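Local structure of 4-hydroxy-tetrahydrodipicolinate synthase (Aquifex aeolicus, 2EHH) at residues A[27-41]-A[61-75]. The protein probably condenses pyruvate with aspartate beta-semialdehyde to form 4-hydroxy-tetrahydrodipicolinate, a step of lysine biosynthesis. Sequence-based numbering, arbitrary orientation.
Sequences IEFHVDNGTDAILVC and FAVKRAAGRIKVIAG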
loop_
_atom_site.group_PDB
_atom_site.type_symbol
_atom_site.label_atom_id
_atom_site.label_comp_id
_atom_site.label_asym_id
_atom_site.label_seq_id
_atom_site.Cartn_x
_atom_site.Cartn_y
_atom_site.Cartn_z
ATOM N N ILE A 27 -27.961 0.326 26.914
ATOM C CA ILE A 27 -28.599 -0.936 26.569
ATOM C C ILE A 27 -30.099 -0.745 26.334
ATOM O O ILE A 27 -30.648 -1.258 25.363
ATOM C CB ILE A 27 -28.358 -1.990 27.668
ATOM C CG1 ILE A 27 -26.868 -2.349 27.696
ATOM C CG2 ILE A 27 -29.200 -3.233 27.406
ATOM C CD1 ILE A 27 -26.484 -3.387 28.734
ATOM N N GLU A 28 -30.754 -0.001 27.219
ATOM C CA GLU A 28 -32.186 0.258 27.082
ATOM C C GLU A 28 -32.431 1.058 25.807
ATOM O O GLU A 28 -33.418 0.848 25.102
ATOM C CB GLU A 28 -32.693 1.043 28.296
ATOM C CG GLU A 28 -32.488 0.315 29.614
ATOM C CD GLU A 28 -33.295 -0.969 29.703
ATOM O OE1 GLU A 28 -32.885 -1.871 30.460
ATOM O OE2 GLU A 28 -34.339 -1.074 29.024
ATOM N N PHE A 29 -31.522 1.984 25.521
ATOM C CA PHE A 29 -31.608 2.816 24.326
ATOM C C PHE A 29 -31.749 1.925 23.093
ATOM O O PHE A 29 -32.602 2.160 22.233
ATOM C CB PHE A 29 -30.344 3.678 24.217
ATOM C CG PHE A 29 -30.270 4.524 22.973
ATOM C CD1 PHE A 29 -31.219 5.510 22.717
ATOM C CD2 PHE A 29 -29.217 4.363 22.076
ATOM C CE1 PHE A 29 -31.116 6.325 21.590
ATOM C CE2 PHE A 29 -29.104 5.172 20.946
ATOM C CZ PHE A 29 -30.054 6.156 20.702
ATOM N N HIS A 30 -30.920 0.891 23.009
ATOM C CA HIS A 30 -30.977 0.002 21.857
ATOM C C HIS A 30 -32.155 -0.953 21.864
ATOM O O HIS A 30 -32.656 -1.327 20.806
ATOM C CB HIS A 30 -29.659 -0.756 21.708
ATOM C CG HIS A 30 -28.561 0.102 21.163
ATOM N ND1 HIS A 30 -27.631 0.720 21.969
ATOM C CD2 HIS A 30 -28.334 0.554 19.908
ATOM C CE1 HIS A 30 -26.880 1.522 21.234
ATOM N NE2 HIS A 30 -27.286 1.440 19.980
ATOM N N VAL A 31 -32.608 -1.343 23.050
ATOM C CA VAL A 31 -33.756 -2.234 23.130
ATOM C C VAL A 31 -34.981 -1.531 22.540
ATOM O O VAL A 31 -35.720 -2.113 21.754
ATOM C CB VAL A 31 -34.066 -2.647 24.594
ATOM C CG1 VAL A 31 -35.420 -3.351 24.664
ATOM C CG2 VAL A 31 -32.980 -3.574 25.114
ATOM N N ASP A 32 -35.198 -0.272 22.900
ATOM C CA ASP A 32 -36.369 0.410 22.371
ATOM C C ASP A 32 -36.170 1.141 21.047
ATOM O O ASP A 32 -37.047 1.878 20.611
ATOM C CB ASP A 32 -36.965 1.348 23.430
ATOM C CG ASP A 32 -35.968 2.351 23.960
ATOM O OD1 ASP A 32 -36.183 2.853 25.088
ATOM O OD2 ASP A 32 -34.982 2.643 23.251
ATOM N N ASN A 33 -35.031 0.926 20.396
ATOM C CA ASN A 33 -34.792 1.564 19.109
ATOM C C ASN A 33 -34.598 0.572 17.967
ATOM O O ASN A 33 -34.102 0.933 16.899
ATOM C CB ASN A 33 -33.608 2.529 19.190
ATOM C CG ASN A 33 -34.018 3.897 19.691
ATOM O OD1 ASN A 33 -34.837 4.578 19.069
ATOM N ND2 ASN A 33 -33.462 4.306 20.825
ATOM N N GLY A 34 -34.981 -0.680 18.200
ATOM C CA GLY A 34 -34.892 -1.694 17.161
ATOM C C GLY A 34 -33.585 -2.417 16.893
ATOM O O GLY A 34 -33.536 -3.263 16.002
ATOM N N THR A 35 -32.529 -2.111 17.638
ATOM C CA THR A 35 -31.251 -2.780 17.410
ATOM C C THR A 35 -31.390 -4.281 17.684
ATOM O O THR A 35 -31.996 -4.689 18.673
ATOM C CB THR A 35 -30.149 -2.164 18.294
ATOM O OG1 THR A 35 -30.110 -0.748 18.072
ATOM C CG2 THR A 35 -28.784 -2.749 17.943
ATOM N N ASP A 36 -30.833 -5.102 16.797
ATOM C CA ASP A 36 -30.932 -6.550 16.934
ATOM C C ASP A 36 -29.985 -7.154 17.963
ATOM O O ASP A 36 -30.326 -8.129 18.636
ATOM C CB ASP A 36 -30.709 -7.214 15.575
ATOM C CG ASP A 36 -31.766 -6.825 14.563
ATOM O OD1 ASP A 36 -32.952 -7.140 14.798
ATOM O OD2 ASP A 36 -31.419 -6.201 13.538
ATOM N N ALA A 37 -28.795 -6.577 18.092
ATOM C CA ALA A 37 -27.830 -7.097 19.044
ATOM C C ALA A 37 -26.810 -6.052 19.448
ATOM O O ALA A 37 -26.572 -5.082 18.728
ATOM C CB ALA A 37 -27.121 -8.308 18.450
ATOM N N ILE A 38 -26.203 -6.264 20.606
ATOM C CA ILE A 38 -25.195 -5.351 21.103
ATOM C C ILE A 38 -23.885 -6.097 21.269
ATOM O O ILE A 38 -23.848 -7.202 21.813
ATOM C CB ILE A 38 -25.590 -4.746 22.471
ATOM C CG1 ILE A 38 -26.878 -3.934 22.331
ATOM C CG2 ILE A 38 -24.472 -3.849 22.989
ATOM C CD1 ILE A 38 -27.352 -3.322 23.628
ATOM N N LEU A 39 -22.818 -5.496 20.760
ATOM C CA LEU A 39 -21.483 -6.059 20.883
ATOM C C LEU A 39 -20.801 -5.225 21.951
ATOM O O LEU A 39 -20.630 -4.017 21.782
ATOM C CB LEU A 39 -20.705 -5.922 19.571
ATOM C CG LEU A 39 -19.180 -6.018 19.693
ATOM C CD1 LEU A 39 -18.782 -7.416 20.132
ATOM C CD2 LEU A 39 -18.531 -5.668 18.359
ATOM N N VAL A 40 -20.431 -5.858 23.059
ATOM C CA VAL A 40 -19.753 -5.139 24.130
ATOM C C VAL A 40 -18.285 -5.548 24.199
ATOM O O VAL A 40 -17.929 -6.681 23.877
ATOM C CB VAL A 40 -20.422 -5.404 25.500
ATOM C CG1 VAL A 40 -21.831 -4.837 25.501
ATOM C CG2 VAL A 40 -20.456 -6.897 25.787
ATOM N N CYS A 41 -17.437 -4.609 24.600
ATOM C CA CYS A 41 -16.007 -4.859 24.718
ATOM C C CYS A 41 -15.314 -5.097 23.392
ATOM O O CYS A 41 -14.385 -5.898 23.307
ATOM C CB CYS A 41 -15.755 -6.041 25.648
ATOM S SG CYS A 41 -16.359 -5.722 27.294
ATOM N N PHE A 61 -22.534 -7.952 33.050
ATOM C CA PHE A 61 -23.511 -6.887 33.272
ATOM C C PHE A 61 -24.470 -6.721 32.088
ATOM O O PHE A 61 -25.681 -6.586 32.266
ATOM C CB PHE A 61 -22.788 -5.559 33.515
ATOM C CG PHE A 61 -23.710 -4.380 33.654
ATOM C CD1 PHE A 61 -24.372 -4.135 34.851
ATOM C CD2 PHE A 61 -23.931 -3.522 32.582
ATOM C CE1 PHE A 61 -25.238 -3.050 34.979
ATOM C CE2 PHE A 61 -24.795 -2.436 32.700
ATOM C CZ PHE A 61 -25.449 -2.199 33.900
ATOM N N ALA A 62 -23.919 -6.712 30.878
ATOM C CA ALA A 62 -24.728 -6.545 29.675
ATOM C C ALA A 62 -25.731 -7.681 29.520
ATOM O O ALA A 62 -26.885 -7.450 29.169
ATOM C CB ALA A 62 -23.831 -6.470 28.440
ATOM N N VAL A 63 -25.287 -8.908 29.774
ATOM C CA VAL A 63 -26.169 -10.061 29.656
ATOM C C VAL A 63 -27.334 -9.926 30.632
ATOM O O VAL A 63 -28.490 -10.139 30.263
ATOM C CB VAL A 63 -25.404 -11.381 29.926
ATOM C CG1 VAL A 63 -26.382 -12.553 30.021
ATOM C CG2 VAL A 63 -24.401 -11.631 28.808
ATOM N N LYS A 64 -27.029 -9.554 31.874
ATOM C CA LYS A 64 -28.062 -9.387 32.892
ATOM C C LYS A 64 -29.046 -8.275 32.546
ATOM O O LYS A 64 -30.254 -8.443 32.691
ATOM C CB LYS A 64 -27.433 -9.084 34.257
ATOM C CG LYS A 64 -26.769 -10.270 34.933
ATOM C CD LYS A 64 -26.167 -9.854 36.271
ATOM C CE LYS A 64 -25.683 -11.055 37.075
ATOM N NZ LYS A 64 -24.662 -11.860 36.350
ATOM N N ARG A 65 -28.537 -7.134 32.092
ATOM C CA ARG A 65 -29.413 -6.022 31.757
ATOM C C ARG A 65 -30.256 -6.291 30.520
ATOM O O ARG A 65 -31.476 -6.120 30.552
ATOM C CB ARG A 65 -28.613 -4.731 31.560
ATOM C CG ARG A 65 -27.835 -4.273 32.787
ATOM C CD ARG A 65 -28.628 -4.438 34.086
ATOM N NE ARG A 65 -29.932 -3.778 34.070
ATOM C CZ ARG A 65 -30.115 -2.461 34.076
ATOM N NH1 ARG A 65 -29.074 -1.635 34.095
ATOM N NH2 ARG A 65 -31.348 -1.969 34.078
ATOM N N ALA A 66 -29.616 -6.708 29.429
ATOM C CA ALA A 66 -30.354 -6.989 28.203
ATOM C C ALA A 66 -31.400 -8.060 28.506
ATOM O O ALA A 66 -32.557 -7.940 28.108
ATOM C CB ALA A 66 -29.406 -7.470 27.111
ATOM N N ALA A 67 -30.970 -9.105 29.208
ATOM C CA ALA A 67 -31.841 -10.209 29.598
ATOM C C ALA A 67 -32.703 -10.766 28.462
ATOM O O ALA A 67 -33.930 -10.787 28.558
ATOM C CB ALA A 67 -32.732 -9.772 30.763
ATOM N N GLY A 68 -32.052 -11.202 27.388
ATOM C CA GLY A 68 -32.759 -11.790 26.262
ATOM C C GLY A 68 -33.606 -10.899 25.377
ATOM O O GLY A 68 -34.107 -11.361 24.353
ATOM N N ARG A 69 -33.785 -9.637 25.749
ATOM C CA ARG A 69 -34.588 -8.733 24.930
ATOM C C ARG A 69 -33.868 -8.405 23.621
ATOM O O ARG A 69 -34.497 -8.072 22.614
ATOM C CB ARG A 69 -34.893 -7.453 25.699
ATOM C CG ARG A 69 -35.845 -7.655 26.873
ATOM C CD ARG A 69 -36.005 -6.358 27.639
ATOM N NE ARG A 69 -34.749 -5.969 28.273
ATOM C CZ ARG A 69 -34.487 -4.751 28.733
ATOM N NH1 ARG A 69 -35.392 -3.792 28.628
ATOM N NH2 ARG A 69 -33.316 -4.496 29.306
ATOM N N ILE A 70 -32.544 -8.499 23.652
ATOM C CA ILE A 70 -31.708 -8.259 22.481
ATOM C C ILE A 70 -30.483 -9.144 22.660
ATOM O O ILE A 70 -30.087 -9.438 23.789
ATOM C CB ILE A 70 -31.256 -6.792 22.387
ATOM C CG1 ILE A 70 -30.576 -6.379 23.691
ATOM C CG2 ILE A 70 -32.448 -5.897 22.070
ATOM C CD1 ILE A 70 -30.143 -4.938 23.718
ATOM N N LYS A 71 -29.890 -9.584 21.559
ATOM C CA LYS A 71 -28.718 -10.440 21.653
ATOM C C LYS A 71 -27.519 -9.674 22.209
ATOM O O LYS A 71 -27.395 -8.459 22.029
ATOM C CB LYS A 71 -28.366 -11.014 20.281
ATOM C CG LYS A 71 -29.440 -11.895 19.659
ATOM C CD LYS A 71 -29.658 -13.164 20.461
ATOM C CE LYS A 71 -30.515 -14.162 19.688
ATOM N NZ LYS A 71 -29.870 -14.578 18.402
ATOM N N VAL A 72 -26.648 -10.397 22.899
ATOM C CA VAL A 72 -25.451 -9.810 23.466
ATOM C C VAL A 72 -24.265 -10.602 22.956
ATOM O O VAL A 72 -24.172 -11.810 23.177
ATOM C CB VAL A 72 -25.450 -9.849 25.012
ATOM C CG1 VAL A 72 -24.127 -9.302 25.542
ATOM C CG2 VAL A 72 -26.614 -9.028 25.558
ATOM N N ILE A 73 -23.379 -9.913 22.243
ATOM C CA ILE A 73 -22.169 -10.516 21.701
ATOM C C ILE A 73 -21.001 -9.925 22.485
ATOM O O ILE A 73 -20.918 -8.711 22.680
ATOM C CB ILE A 73 -21.993 -10.177 20.201
ATOM C CG1 ILE A 73 -23.229 -10.633 19.413
ATOM C CG2 ILE A 73 -20.752 -10.864 19.653
ATOM C CD1 ILE A 73 -23.233 -10.201 17.948
ATOM N N ALA A 74 -20.094 -10.777 22.935
ATOM C CA ALA A 74 -18.960 -10.305 23.710
ATOM C C ALA A 74 -17.640 -10.350 22.951
ATOM O O ALA A 74 -17.321 -11.344 22.296
ATOM C CB ALA A 74 -18.840 -11.115 24.992
ATOM N N GLY A 75 -16.884 -9.260 23.040
ATOM C CA GLY A 75 -15.581 -9.212 22.407
ATOM C C GLY A 75 -14.696 -9.963 23.381
ATOM O O GLY A 75 -14.503 -9.512 24.510
#
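E28 OE1 is gripped by R69 NH2 at 2.9 Å in a nearly straight bond (174°), and the longer ion pair to R65 NH2 at 3.9 Å adds charge alone. R69 NH1 donates to E28 OE2 at 2.9 Å, so the guanidinium meets the carboxylate end-on, the two planes turned 40° apart. R69 also donates from NH2 to R65 O and from NE to A66 O, which fixes its plane at the helix end. V31 CG2 covers one face of that plane. A glutamine in place of E28 would probably leave R65 and R69 without their shared negative charge. I70 has CG1 in the crowded position between backbone N and carbonyl carbon (chi1 54°). This brings CD1 tightly against I38 CD1 (3.2 Å) and V31 CG2. I27 CD1 lies on A62 CA at 3.7 Å. Strands 37-40 and 71-75 pair in parallel, with I38 O accepting from I73 N at 2.8 Å. L39 lies near K161, the predicted Schiff-base lysine. The strands are neighbours in the TIM barrel, joined by helix 52-66 in a beta-alpha-beta unit. Helices 20-31 and 52-66 pack outside them, and strand 4-8 flanks 37-40 on its other edge.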